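Local coordinates for 3-hydroxyadipyl-CoA dehydrogenase (Escherichia coli, PDB 3MOG), which catalyses the NAD+-dependent oxidation of (3S)-3-hydroxyadipyl-CoA to 3-oxoadipyl-CoA in the phenylacetate degradation pathway, at residues V307-D312 with I369-Q374; N399-A404 with G428-G433; Q439-L444 with S461-R466. All coordinates share one frame; numbering follows the deposited sequence.

Interaction 1 of 3, residues V307-D312 with I369-Q374; sequences VEKKSD and IYYLQQ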
ATOM      1  N   VAL C 307     -26.778 -17.048  38.516  1.00 82.12           N
ATOM      2  CA  VAL C 307     -25.574 -17.059  37.684  1.00 80.96           C
ATOM      3  C   VAL C 307     -25.423 -18.414  36.995  1.00 83.63           C
ATOM      4  O   VAL C 307     -25.358 -19.453  37.657  1.00 87.02           O
ATOM      5  CB  VAL C 307     -24.297 -16.757  38.510  1.00 77.61           C
ATOM      6  CG1 VAL C 307     -23.062 -16.858  37.641  1.00 71.09           C
ATOM      7  CG2 VAL C 307     -24.376 -15.380  39.140  1.00 78.20           C
ATOM      8  N   GLU C 308     -25.353 -18.396  35.668  1.00 84.38           N
ATOM      9  CA  GLU C 308     -25.278 -19.627  34.894  1.00 84.65           C
ATOM     10  C   GLU C 308     -24.204 -19.572  33.801  1.00 85.76           C
ATOM     11  O   GLU C 308     -24.384 -18.919  32.762  1.00 82.95           O
ATOM     12  CB  GLU C 308     -26.645 -19.941  34.295  1.00 84.47           C
ATOM     13  CG  GLU C 308     -26.784 -21.356  33.785  1.00 89.92           C
ATOM     14  CD  GLU C 308     -27.999 -21.529  32.903  1.00 93.37           C
ATOM     15  OE1 GLU C 308     -29.013 -20.826  33.130  1.00 91.88           O
ATOM     16  OE2 GLU C 308     -27.935 -22.367  31.982  1.00 93.37           O
ATOM     17  N   LYS C 309     -23.087 -20.260  34.048  1.00 84.53           N
ATOM     18  CA  LYS C 309     -21.997 -20.349  33.080  1.00 80.48           C
ATOM     19  C   LYS C 309     -22.407 -21.257  31.931  1.00 78.64           C
ATOM     20  O   LYS C 309     -22.529 -22.467  32.099  1.00 74.82           O
ATOM     21  CB  LYS C 309     -20.727 -20.903  33.728  1.00 81.16           C
ATOM     22  CG  LYS C 309     -20.110 -20.046  34.822  1.00 85.14           C
ATOM     23  CD  LYS C 309     -18.993 -20.811  35.522  1.00 88.18           C
ATOM     24  CE  LYS C 309     -18.668 -20.206  36.876  1.00 96.58           C
ATOM     25  NZ  LYS C 309     -17.655 -21.010  37.620  1.00101.70           N
ATOM     26  N   LYS C 310     -22.636 -20.666  30.763  1.00 78.77           N
ATOM     27  CA  LYS C 310     -22.846 -21.457  29.553  1.00 76.99           C
ATOM     28  C   LYS C 310     -21.489 -21.727  28.891  1.00 75.75           C
ATOM     29  O   LYS C 310     -20.435 -21.408  29.458  1.00 73.75           O
ATOM     30  CB  LYS C 310     -23.849 -20.780  28.609  1.00 76.96           C
ATOM     31  CG  LYS C 310     -25.155 -20.388  29.305  1.00 81.16           C
ATOM     32  CD  LYS C 310     -26.365 -20.401  28.386  1.00 81.24           C
ATOM     33  CE  LYS C 310     -27.650 -20.438  29.218  1.00 81.04           C
ATOM     34  NZ  LYS C 310     -28.895 -20.443  28.398  1.00 81.87           N
ATOM     35  N   SER C 311     -21.504 -22.345  27.717  1.00 75.78           N
ATOM     36  CA  SER C 311     -20.261 -22.590  26.996  1.00 76.04           C
ATOM     37  C   SER C 311     -20.002 -21.439  26.023  1.00 77.46           C
ATOM     38  O   SER C 311     -20.865 -20.568  25.843  1.00 74.77           O
ATOM     39  CB  SER C 311     -20.325 -23.923  26.257  1.00 73.25           C
ATOM     40  OG  SER C 311     -21.314 -23.872  25.246  1.00 83.48           O
ATOM     41  N   ASP C 312     -18.813 -21.457  25.412  1.00 76.48           N
ATOM     42  CA  ASP C 312     -18.385 -20.485  24.402  1.00 75.23           C
ATOM     43  C   ASP C 312     -18.260 -19.081  25.000  1.00 67.54           C
ATOM     44  O   ASP C 312     -18.721 -18.108  24.413  1.00 66.98           O
ATOM     45  CB  ASP C 312     -19.314 -20.513  23.164  1.00 78.64           C
ATOM     46  CG  ASP C 312     -18.605 -20.084  21.871  1.00 90.36           C
ATOM     47  OD1 ASP C 312     -19.285 -19.528  20.975  1.00 92.58           O
ATOM     48  OD2 ASP C 312     -17.378 -20.306  21.743  1.00 92.41           O
ATOM     49  N   ILE C 369     -19.954  -6.513  37.151  1.00 59.68           N
ATOM     50  CA  ILE C 369     -18.720  -6.074  37.819  1.00 61.11           C
ATOM     51  C   ILE C 369     -18.579  -6.784  39.170  1.00 62.55           C
ATOM     52  O   ILE C 369     -17.486  -7.263  39.510  1.00 64.14           O
ATOM     53  CB  ILE C 369     -18.655  -4.519  37.998  1.00 60.35           C
ATOM     54  CG1 ILE C 369     -18.591  -3.824  36.637  1.00 57.26           C
ATOM     55  CG2 ILE C 369     -17.450  -4.098  38.864  1.00 53.20           C
ATOM     56  CD1 ILE C 369     -18.722  -2.297  36.685  1.00 62.08           C
ATOM     57  N   TYR C 370     -19.692  -6.863  39.910  1.00 56.53           N
ATOM     58  CA  TYR C 370     -19.736  -7.543  41.207  1.00 64.47           C
ATOM     59  C   TYR C 370     -19.309  -9.003  41.065  1.00 63.30           C
ATOM     60  O   TYR C 370     -18.394  -9.451  41.753  1.00 64.55           O
ATOM     61  CB  TYR C 370     -21.134  -7.452  41.864  1.00 65.42           C
ATOM     62  CG  TYR C 370     -21.243  -8.243  43.168  1.00 73.45           C
ATOM     63  CD1 TYR C 370     -20.800  -7.701  44.384  1.00 78.40           C
ATOM     64  CD2 TYR C 370     -21.767  -9.541  43.181  1.00 78.70           C
ATOM     65  CE1 TYR C 370     -20.878  -8.432  45.577  1.00 80.94           C
ATOM     66  CE2 TYR C 370     -21.844 -10.282  44.362  1.00 87.47           C
ATOM     67  CZ  TYR C 370     -21.402  -9.722  45.556  1.00 90.43           C
ATOM     68  OH  TYR C 370     -21.489 -10.458  46.719  1.00 91.40           O
ATOM     69  N   TYR C 371     -19.975  -9.726  40.168  1.00 62.48           N
ATOM     70  CA  TYR C 371     -19.673 -11.132  39.906  1.00 67.42           C
ATOM     71  C   TYR C 371     -18.187 -11.389  39.679  1.00 68.61           C
ATOM     72  O   TYR C 371     -17.630 -12.354  40.213  1.00 69.64           O
ATOM     73  CB  TYR C 371     -20.477 -11.644  38.705  1.00 65.63           C
ATOM     74  CG  TYR C 371     -20.059 -13.024  38.255  1.00 71.99           C
ATOM     75  CD1 TYR C 371     -19.336 -13.209  37.065  1.00 70.81           C
ATOM     76  CD2 TYR C 371     -20.359 -14.148  39.028  1.00 73.81           C
ATOM     77  CE1 TYR C 371     -18.938 -14.477  36.656  1.00 69.38           C
ATOM     78  CE2 TYR C 371     -19.963 -15.420  38.633  1.00 69.91           C
ATOM     79  CZ  TYR C 371     -19.260 -15.580  37.444  1.00 78.43           C
ATOM     80  OH  TYR C 371     -18.874 -16.839  37.055  1.00 84.92           O
ATOM     81  N   LEU C 372     -17.560 -10.517  38.890  1.00 63.59           N
ATOM     82  CA  LEU C 372     -16.158 -10.661  38.533  1.00 62.88           C
ATOM     83  C   LEU C 372     -15.235 -10.429  39.716  1.00 64.38           C
ATOM     84  O   LEU C 372     -14.283 -11.190  39.919  1.00 61.59           O
ATOM     85  CB  LEU C 372     -15.798  -9.714  37.382  1.00 63.74           C
ATOM     86  CG  LEU C 372     -16.385 -10.065  36.012  1.00 58.87           C
ATOM     87  CD1 LEU C 372     -16.171  -8.932  35.022  1.00 61.09           C
ATOM     88  CD2 LEU C 372     -15.789 -11.362  35.501  1.00 56.95           C
ATOM     89  N   GLN C 373     -15.533  -9.380  40.488  1.00 69.83           N
ATOM     90  CA  GLN C 373     -14.751  -8.992  41.667  1.00 72.04           C
ATOM     91  C   GLN C 373     -14.744 -10.095  42.716  1.00 74.37           C
ATOM     92  O   GLN C 373     -13.727 -10.333  43.372  1.00 79.22           O
ATOM     93  CB  GLN C 373     -15.305  -7.707  42.280  1.00 66.20           C
ATOM     94  CG  GLN C 373     -14.920  -6.432  41.550  1.00 63.92           C
ATOM     95  CD  GLN C 373     -15.675  -5.217  42.062  1.00 68.28           C
ATOM     96  OE1 GLN C 373     -16.747  -5.341  42.658  1.00 73.19           O
ATOM     97  NE2 GLN C 373     -15.124  -4.034  41.825  1.00 63.74           N
ATOM     98  N   GLN C 374     -15.875 -10.787  42.837  1.00 73.32           N
ATOM     99  CA  GLN C 374     -16.023 -11.888  43.781  1.00 78.42           C
ATOM    100  C   GLN C 374     -15.258 -13.148  43.343  1.00 77.09           C
ATOM    101  O   GLN C 374     -15.264 -14.164  44.048  1.00 77.52           O
ATOM    102  CB  GLN C 374     -17.514 -12.188  44.005  1.00 77.53           C
ATOM    103  CG  GLN C 374     -17.874 -12.555  45.456  1.00 88.16           C
ATOM    104  CD  GLN C 374     -17.532 -11.458  46.466  1.00 89.08           C
ATOM    105  OE1 GLN C 374     -17.799 -10.272  46.237  1.00 87.41           O
ATOM    106  NE2 GLN C 374     -16.946 -11.857  47.595  1.00 89.17           N
TER
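V307 and K309 both reach the ring end of Y371. The contact is small and lies at the protein surface. Its apolar part is V307 against the aromatic ring. V307 CG1 sits 3.6 Å from Y371 CE2. V307 CG1 is also 4.0 Å from Y371 CZ, so the methyl meets the outer part of the ring. The approach to the ring is oblique. V307 places CG1 there by holding it anti to the backbone N (chi1 177°).

The second part is a lysine chain against a phenol oxygen. K309 CE is 3.4 Å from Y371 OH, and the two side chains run roughly at right angles. K309 CG is also near, 4.1 Å from Y371 OH. The amino group goes past the hydroxyl: K309 NZ is 4.4 Å from Y371 OH. The lysine therefore touches the tyrosine with its methylene groups. V307 and K309 lie on one side of the strand, while E308 between them turns the other way.

This strand, 307-309, is the outermost strand at one end of a six-stranded mixed sheet. It pairs antiparallel with strand 314-317 in a beta-hairpin, and E308 exchanges backbone hydrogen bonds with E316. Helix 362-373 is the connection of a beta-alpha-beta crossover between strands 351-356 and 378-381. That part of the chain belongs to the reduced Rossmann-fold domain.

Y371 is the sole residue of 369-374 that meets the edge strand. Its CG is anti to the backbone N (chi1 171°), which carries the ring out from the helix. A serine in place of Y371 removes the ring and its hydroxyl, and V307 CG1 and the K309 methylenes would probably be left facing a gap between strand and helix. Y371 also packs on I317. From the same helix, I369 and L372 pack on I354.

Interaction 2 of 3, residues N399-A404 with G428-G433; sequences NEALDA and GPLAWG
A401 and L402 meet P429 and L430 where helices 390-406 and 429-436 cross in the all-helical C-terminal domain of the 3-hydroxyacyl-CoA dehydrogenase fold. The local axes pass 9.4 Å apart at -116°. The contact is buried and wholly apolar.

The tight part has two points, A401 on P429 and L402 on L430. The short side chain of A401 lets the backbones come close. A401 CB lies 3.7 Å from P429 CB and 3.8 Å from P429 CG, so the methyl rests against the outer atoms of the proline ring. L402 and L430 touch by their branches: L402 CD2 is 3.7 Å from L430 CD2. Neither leucine aims its CA-CB bond at the other helix. With CG anti to the carbonyl carbon in both, their CD2 ends still come together, at a slant.

Between these two points the fit is looser, with A401 CB 4.1 Å from L430 CD2. The solvent side is further round helix 429-436, where A431 is exposed. I415 of helix 412-422 packs on A401, and D416 and M419 of that helix pack on P429.

G428 is the N-cap of helix 429-436. D416 OD1 accepts a hydrogen bond from L430 N in the first turn.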
ATOM      1  N   ASN C 399      -1.247 -14.810  14.465  1.00 37.89           N
ATOM      2  CA  ASN C 399      -1.462 -14.702  13.022  1.00 38.89           C
ATOM      3  C   ASN C 399      -0.159 -14.445  12.259  1.00 38.30           C
ATOM      4  O   ASN C 399       0.144 -15.122  11.269  1.00 40.99           O
ATOM      5  CB  ASN C 399      -2.443 -13.565  12.772  1.00 31.31           C
ATOM      6  CG  ASN C 399      -3.195 -13.713  11.475  1.00 44.36           C
ATOM      7  OD1 ASN C 399      -3.488 -14.821  11.033  1.00 37.75           O
ATOM      8  ND2 ASN C 399      -3.553 -12.580  10.875  1.00 32.64           N
ATOM      9  N   GLU C 400       0.608 -13.478  12.750  1.00 42.67           N
ATOM     10  CA  GLU C 400       1.952 -13.171  12.249  1.00 41.61           C
ATOM     11  C   GLU C 400       2.959 -14.328  12.384  1.00 41.77           C
ATOM     12  O   GLU C 400       3.743 -14.579  11.465  1.00 46.19           O
ATOM     13  CB  GLU C 400       2.477 -11.899  12.929  1.00 42.88           C
ATOM     14  CG  GLU C 400       3.585 -11.216  12.145  1.00 51.46           C
ATOM     15  CD  GLU C 400       3.167 -10.921  10.722  1.00 54.02           C
ATOM     16  OE1 GLU C 400       3.750 -11.521   9.792  1.00 64.51           O
ATOM     17  OE2 GLU C 400       2.235 -10.115  10.540  1.00 57.69           O
ATOM     18  N   ALA C 401       2.926 -15.046  13.507  1.00 40.07           N
ATOM     19  CA  ALA C 401       3.758 -16.255  13.676  1.00 38.07           C
ATOM     20  C   ALA C 401       3.398 -17.355  12.670  1.00 38.17           C
ATOM     21  O   ALA C 401       4.274 -18.018  12.108  1.00 42.15           O
ATOM     22  CB  ALA C 401       3.628 -16.793  15.084  1.00 30.05           C
ATOM     23  N   LEU C 402       2.103 -17.524  12.439  1.00 40.67           N
ATOM     24  CA  LEU C 402       1.605 -18.479  11.488  1.00 41.03           C
ATOM     25  C   LEU C 402       2.001 -18.109  10.061  1.00 42.27           C
ATOM     26  O   LEU C 402       2.331 -18.984   9.259  1.00 41.25           O
ATOM     27  CB  LEU C 402       0.083 -18.562  11.588  1.00 43.76           C
ATOM     28  CG  LEU C 402      -0.539 -19.369  12.726  1.00 47.49           C
ATOM     29  CD1 LEU C 402      -1.997 -19.020  12.783  1.00 40.48           C
ATOM     30  CD2 LEU C 402      -0.352 -20.874  12.561  1.00 45.82           C
ATOM     31  N   ASP C 403       1.967 -16.820   9.737  1.00 40.67           N
ATOM     32  CA  ASP C 403       2.367 -16.388   8.399  1.00 41.19           C
ATOM     33  C   ASP C 403       3.860 -16.631   8.167  1.00 43.02           C
ATOM     34  O   ASP C 403       4.272 -17.035   7.075  1.00 45.02           O
ATOM     35  CB  ASP C 403       2.031 -14.921   8.166  1.00 37.06           C
ATOM     36  CG  ASP C 403       2.468 -14.442   6.794  1.00 54.58           C
ATOM     37  OD1 ASP C 403       1.818 -14.825   5.802  1.00 56.72           O
ATOM     38  OD2 ASP C 403       3.475 -13.704   6.704  1.00 60.32           O
ATOM     39  N   ALA C 404       4.658 -16.407   9.201  1.00 37.29           N
ATOM     40  CA  ALA C 404       6.084 -16.649   9.109  1.00 42.81           C
ATOM     41  C   ALA C 404       6.359 -18.138   8.889  1.00 44.13           C
ATOM     42  O   ALA C 404       7.235 -18.490   8.089  1.00 43.54           O
ATOM     43  CB  ALA C 404       6.802 -16.136  10.361  1.00 42.44           C
ATOM     44  N   GLY C 428       5.238 -19.399  23.591  1.00 42.65           N
ATOM     45  CA  GLY C 428       5.488 -19.226  22.164  1.00 45.68           C
ATOM     46  C   GLY C 428       4.130 -19.146  21.473  1.00 45.87           C
ATOM     47  O   GLY C 428       3.204 -19.855  21.865  1.00 48.45           O
ATOM     48  N   PRO C 429       4.003 -18.305  20.434  1.00 46.04           N
ATOM     49  CA  PRO C 429       2.678 -17.981  19.846  1.00 42.95           C
ATOM     50  C   PRO C 429       1.930 -19.172  19.240  1.00 42.74           C
ATOM     51  O   PRO C 429       0.692 -19.204  19.270  1.00 46.47           O
ATOM     52  CB  PRO C 429       3.001 -16.954  18.749  1.00 44.08           C
ATOM     53  CG  PRO C 429       4.473 -16.745  18.783  1.00 39.94           C
ATOM     54  CD  PRO C 429       5.119 -17.789  19.625  1.00 44.48           C
ATOM     55  N   LEU C 430       2.665 -20.142  18.703  1.00 36.66           N
ATOM     56  CA  LEU C 430       2.037 -21.305  18.088  1.00 39.61           C
ATOM     57  C   LEU C 430       1.490 -22.238  19.162  1.00 46.47           C
ATOM     58  O   LEU C 430       0.356 -22.702  19.047  1.00 45.02           O
ATOM     59  CB  LEU C 430       3.004 -22.010  17.139  1.00 40.94           C
ATOM     60  CG  LEU C 430       3.456 -20.991  16.072  1.00 47.49           C
ATOM     61  CD1 LEU C 430       4.674 -21.404  15.310  1.00 45.81           C
ATOM     62  CD2 LEU C 430       2.344 -20.673  15.114  1.00 40.08           C
ATOM     63  N   ALA C 431       2.283 -22.459  20.217  1.00 36.56           N
ATOM     64  CA  ALA C 431       1.838 -23.216  21.392  1.00 44.23           C
ATOM     65  C   ALA C 431       0.680 -22.504  22.043  1.00 42.79           C
ATOM     66  O   ALA C 431      -0.231 -23.141  22.555  1.00 46.68           O
ATOM     67  CB  ALA C 431       2.970 -23.381  22.405  1.00 38.07           C
ATOM     68  N   TRP C 432       0.730 -21.177  22.020  1.00 43.82           N
ATOM     69  CA  TRP C 432      -0.326 -20.363  22.581  1.00 44.87           C
ATOM     70  C   TRP C 432      -1.633 -20.517  21.813  1.00 44.33           C
ATOM     71  O   TRP C 432      -2.696 -20.636  22.423  1.00 46.16           O
ATOM     72  CB  TRP C 432       0.092 -18.899  22.588  1.00 46.90           C
ATOM     73  CG  TRP C 432      -0.470 -18.127  23.729  1.00 40.88           C
ATOM     74  CD1 TRP C 432      -1.493 -18.506  24.559  1.00 40.37           C
ATOM     75  CD2 TRP C 432      -0.070 -16.829  24.152  1.00 40.55           C
ATOM     76  NE1 TRP C 432      -1.737 -17.533  25.482  1.00 38.09           N
ATOM     77  CE2 TRP C 432      -0.883 -16.483  25.256  1.00 40.02           C
ATOM     78  CE3 TRP C 432       0.905 -15.927  23.720  1.00 40.63           C
ATOM     79  CZ2 TRP C 432      -0.749 -15.270  25.937  1.00 43.31           C
ATOM     80  CZ3 TRP C 432       1.042 -14.715  24.399  1.00 45.88           C
ATOM     81  CH2 TRP C 432       0.215 -14.396  25.493  1.00 46.52           C
ATOM     82  N   GLY C 433      -1.541 -20.522  20.482  1.00 44.77           N
ATOM     83  CA  GLY C 433      -2.702 -20.683  19.602  1.00 43.83           C
ATOM     84  C   GLY C 433      -3.379 -22.040  19.774  1.00 50.66           C
ATOM     85  O   GLY C 433      -4.608 -22.128  19.764  1.00 45.63           O
TER

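Interaction 3 of 3, residues Q439-L444 with S461-R466; sequences QRILRL and SLLRQR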
ATOM      1  N   GLN C 439      -9.909 -22.243  16.039  1.00 42.30           N
ATOM      2  CA  GLN C 439     -11.190 -21.759  15.558  1.00 46.04           C
ATOM      3  C   GLN C 439     -11.587 -20.484  16.269  1.00 44.51           C
ATOM      4  O   GLN C 439     -12.206 -19.604  15.673  1.00 47.29           O
ATOM      5  CB  GLN C 439     -12.282 -22.804  15.747  1.00 42.17           C
ATOM      6  CG  GLN C 439     -12.172 -23.973  14.814  1.00 52.88           C
ATOM      7  CD  GLN C 439     -13.048 -25.114  15.259  1.00 57.98           C
ATOM      8  OE1 GLN C 439     -14.141 -25.299  14.736  1.00 54.50           O
ATOM      9  NE2 GLN C 439     -12.587 -25.866  16.256  1.00 54.78           N
ATOM     10  N   ARG C 440     -11.216 -20.401  17.542  1.00 42.71           N
ATOM     11  CA  ARG C 440     -11.468 -19.230  18.358  1.00 42.69           C
ATOM     12  C   ARG C 440     -10.676 -18.007  17.881  1.00 41.36           C
ATOM     13  O   ARG C 440     -11.220 -16.906  17.816  1.00 45.93           O
ATOM     14  CB  ARG C 440     -11.136 -19.534  19.822  1.00 42.68           C
ATOM     15  CG  ARG C 440     -11.544 -18.423  20.771  1.00 44.74           C
ATOM     16  CD  ARG C 440     -11.396 -18.833  22.216  1.00 38.44           C
ATOM     17  NE  ARG C 440     -11.786 -17.716  23.065  1.00 46.39           N
ATOM     18  CZ  ARG C 440     -11.868 -17.773  24.390  1.00 54.88           C
ATOM     19  NH1 ARG C 440     -12.216 -16.685  25.056  1.00 42.07           N
ATOM     20  NH2 ARG C 440     -11.580 -18.903  25.048  1.00 45.25           N
ATOM     21  N   ILE C 441      -9.399 -18.206  17.570  1.00 41.70           N
ATOM     22  CA  ILE C 441      -8.557 -17.131  17.035  1.00 46.77           C
ATOM     23  C   ILE C 441      -9.068 -16.715  15.662  1.00 42.70           C
ATOM     24  O   ILE C 441      -9.191 -15.523  15.375  1.00 48.97           O
ATOM     25  CB  ILE C 441      -7.057 -17.540  16.953  1.00 42.09           C
ATOM     26  CG1 ILE C 441      -6.506 -17.857  18.350  1.00 38.55           C
ATOM     27  CG2 ILE C 441      -6.215 -16.455  16.255  1.00 34.55           C
ATOM     28  CD1 ILE C 441      -6.730 -16.762  19.370  1.00 48.48           C
ATOM     29  N   LEU C 442      -9.402 -17.708  14.837  1.00 40.16           N
ATOM     30  CA  LEU C 442      -9.971 -17.458  13.511  1.00 43.61           C
ATOM     31  C   LEU C 442     -11.238 -16.612  13.547  1.00 43.91           C
ATOM     32  O   LEU C 442     -11.335 -15.631  12.819  1.00 39.92           O
ATOM     33  CB  LEU C 442     -10.248 -18.774  12.769  1.00 37.44           C
ATOM     34  CG  LEU C 442     -10.960 -18.657  11.440  1.00 40.48           C
ATOM     35  CD1 LEU C 442     -10.006 -18.105  10.363  1.00 44.03           C
ATOM     36  CD2 LEU C 442     -11.580 -19.977  11.024  1.00 40.33           C
ATOM     37  N   ARG C 443     -12.198 -16.988  14.395  1.00 45.97           N
ATOM     38  CA  ARG C 443     -13.481 -16.273  14.477  1.00 45.16           C
ATOM     39  C   ARG C 443     -13.313 -14.783  14.851  1.00 42.36           C
ATOM     40  O   ARG C 443     -13.936 -13.905  14.245  1.00 39.73           O
ATOM     41  CB  ARG C 443     -14.419 -16.970  15.464  1.00 44.19           C
ATOM     42  CG  ARG C 443     -15.769 -16.261  15.665  1.00 51.44           C
ATOM     43  CD  ARG C 443     -16.692 -17.063  16.572  1.00 71.36           C
ATOM     44  NE  ARG C 443     -16.047 -17.427  17.836  1.00 75.91           N
ATOM     45  CZ  ARG C 443     -16.552 -18.281  18.720  1.00 71.20           C
ATOM     46  NH1 ARG C 443     -17.726 -18.863  18.497  1.00 64.33           N
ATOM     47  NH2 ARG C 443     -15.882 -18.544  19.834  1.00 68.49           N
ATOM     48  N   LEU C 444     -12.461 -14.539  15.841  1.00 43.67           N
ATOM     49  CA  LEU C 444     -12.110 -13.206  16.297  1.00 44.16           C
ATOM     50  C   LEU C 444     -11.537 -12.343  15.167  1.00 40.47           C
ATOM     51  O   LEU C 444     -12.061 -11.260  14.880  1.00 44.29           O
ATOM     52  CB  LEU C 444     -11.120 -13.330  17.447  1.00 41.27           C
ATOM     53  CG  LEU C 444     -10.384 -12.121  18.020  1.00 48.29           C
ATOM     54  CD1 LEU C 444     -11.331 -11.051  18.477  1.00 53.40           C
ATOM     55  CD2 LEU C 444      -9.594 -12.629  19.204  1.00 56.84           C
ATOM     56  N   SER C 461      -3.571 -17.841   5.649  1.00 39.97           N
ATOM     57  CA  SER C 461      -4.034 -19.094   5.052  1.00 40.71           C
ATOM     58  C   SER C 461      -3.809 -20.316   5.979  1.00 41.78           C
ATOM     59  O   SER C 461      -4.686 -21.188   6.083  1.00 41.55           O
ATOM     60  CB  SER C 461      -3.434 -19.254   3.647  1.00 35.53           C
ATOM     61  OG  SER C 461      -3.425 -20.605   3.226  1.00 42.06           O
ATOM     62  N   LEU C 462      -2.688 -20.325   6.710  1.00 45.24           N
ATOM     63  CA  LEU C 462      -2.386 -21.408   7.677  1.00 45.27           C
ATOM     64  C   LEU C 462      -3.299 -21.405   8.909  1.00 43.06           C
ATOM     65  O   LEU C 462      -3.561 -22.463   9.496  1.00 47.52           O
ATOM     66  CB  LEU C 462      -0.903 -21.385   8.106  1.00 44.46           C
ATOM     67  CG  LEU C 462      -0.384 -22.540   8.978  1.00 44.86           C
ATOM     68  CD1 LEU C 462      -0.551 -23.890   8.263  1.00 41.26           C
ATOM     69  CD2 LEU C 462       1.075 -22.313   9.364  1.00 44.15           C
ATOM     70  N   LEU C 463      -3.777 -20.228   9.309  1.00 39.52           N
ATOM     71  CA  LEU C 463      -4.763 -20.160  10.372  1.00 42.14           C
ATOM     72  C   LEU C 463      -6.057 -20.839   9.950  1.00 41.07           C
ATOM     73  O   LEU C 463      -6.561 -21.685  10.701  1.00 41.53           O
ATOM     74  CB  LEU C 463      -5.012 -18.729  10.874  1.00 42.13           C
ATOM     75  CG  LEU C 463      -6.055 -18.493  11.979  1.00 44.26           C
ATOM     76  CD1 LEU C 463      -5.776 -19.256  13.266  1.00 41.21           C
ATOM     77  CD2 LEU C 463      -6.182 -17.010  12.291  1.00 39.41           C
ATOM     78  N   ARG C 464      -6.581 -20.509   8.765  1.00 35.83           N
ATOM     79  CA  ARG C 464      -7.791 -21.210   8.258  1.00 42.33           C
ATOM     80  C   ARG C 464      -7.551 -22.716   8.197  1.00 45.22           C
ATOM     81  O   ARG C 464      -8.410 -23.503   8.598  1.00 47.93           O
ATOM     82  CB  ARG C 464      -8.249 -20.720   6.871  1.00 39.11           C
ATOM     83  CG  ARG C 464      -8.459 -19.198   6.759  1.00 43.32           C
ATOM     84  CD  ARG C 464      -9.234 -18.833   5.493  1.00 36.14           C
ATOM     85  NE  ARG C 464      -9.530 -17.407   5.453  1.00 47.67           N
ATOM     86  CZ  ARG C 464     -10.583 -16.827   6.020  1.00 51.11           C
ATOM     87  NH1 ARG C 464     -11.494 -17.543   6.675  1.00 50.77           N
ATOM     88  NH2 ARG C 464     -10.738 -15.517   5.910  1.00 50.78           N
ATOM     89  N   GLN C 465      -6.369 -23.088   7.703  1.00 47.56           N
ATOM     90  CA  GLN C 465      -5.935 -24.474   7.589  1.00 47.46           C
ATOM     91  C   GLN C 465      -5.928 -25.169   8.946  1.00 46.26           C
ATOM     92  O   GLN C 465      -6.399 -26.304   9.059  1.00 46.61           O
ATOM     93  CB  GLN C 465      -4.553 -24.530   6.930  1.00 47.19           C
ATOM     94  CG  GLN C 465      -3.906 -25.915   6.779  1.00 62.42           C
ATOM     95  CD  GLN C 465      -2.615 -25.873   5.930  1.00 82.13           C
ATOM     96  OE1 GLN C 465      -1.671 -26.648   6.163  1.00 79.15           O
ATOM     97  NE2 GLN C 465      -2.572 -24.958   4.949  1.00 71.28           N
ATOM     98  N   ARG C 466      -5.427 -24.485   9.973  1.00 42.76           N
ATOM     99  CA  ARG C 466      -5.384 -25.085  11.309  1.00 48.39           C
ATOM    100  C   ARG C 466      -6.733 -25.117  12.028  1.00 52.33           C
ATOM    101  O   ARG C 466      -6.982 -26.020  12.832  1.00 49.85           O
ATOM    102  CB  ARG C 466      -4.299 -24.458  12.183  1.00 49.43           C
ATOM    103  CG  ARG C 466      -2.913 -24.925  11.776  1.00 47.31           C
ATOM    104  CD  ARG C 466      -1.915 -24.703  12.875  1.00 53.36           C
ATOM    105  NE  ARG C 466      -0.620 -25.221  12.475  1.00 55.70           N
ATOM    106  CZ  ARG C 466       0.504 -25.121  13.177  1.00 61.70           C
ATOM    107  NH1 ARG C 466       0.528 -24.499  14.352  1.00 59.26           N
ATOM    108  NH2 ARG C 466       1.616 -25.646  12.684  1.00 62.56           N
TER
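L463 reaches across to I441 and L442, and L442 in turn lies against R464. L463 ends in a fork, and both branches meet I441. I441 CG2 is 4.0 Å from L463 CD2 and 4.1 Å from L463 CD1, with the two side chains at about a right angle. L463 CD2 also comes within 4.0 Å of L442 CA, so this methyl sits close to the backbone of the opposite helix. L463 holds CG anti to its backbone N (chi1 179°), which sends the fork across the interface.

The other branch of the contact starts from L442. Its CD1 touches R464 twice: L442 CD1 is 4.0 Å from R464 NH1 and 4.1 Å from R464 CG. The methyl meets the guanidinium obliquely. The arginine chain is extended from CG to NE and crosses L442 at roughly a right angle.

The next shell fixes these groups. R464 NH1 forms a salt bridge with E446, one helical turn beyond L442. R464 NE and S461 OG both hydrogen-bond to H451 of the second subunit, at its backbone O and its NE2, so the start of helix 461-473 lies at a subunit interface of the homotrimer. L463 is further packed by W438 and L445 of helix 438-452.

All this belongs to the helical C-terminal domain. Helices 438-452 and 461-473 cross there, with local axes 9.2 Å apart at -132°.

The chemistry is thus apolar at L463 and mixed at R464. The charge of R464 is probably balanced in part by E446, which would let the arginine be buried beside a leucine methyl.

The three contacts follow one another along the chain. Interaction 1 belongs to the reduced Rossmann-fold domain and its six-stranded sheet. Interactions 2 and 3 share the following helical C-terminal domain, with centres 11 Å apart. They touch directly: L402 CD1 packs 3.6 Å from L463 CB, so helix 390-406 faces both helix 429-436 and helix 461-473. Helices 429-436 and 438-452 are consecutive. Interaction 1 is farther off, its centre 27 Å from that of interaction 3 and 30 Å from that of interaction 2. A salt bridge still joins it to interaction 3, from D312 OD2 to R443 NH2. The hairpin is thus tied to the helical domain, which at interaction 3 also meets a second subunit.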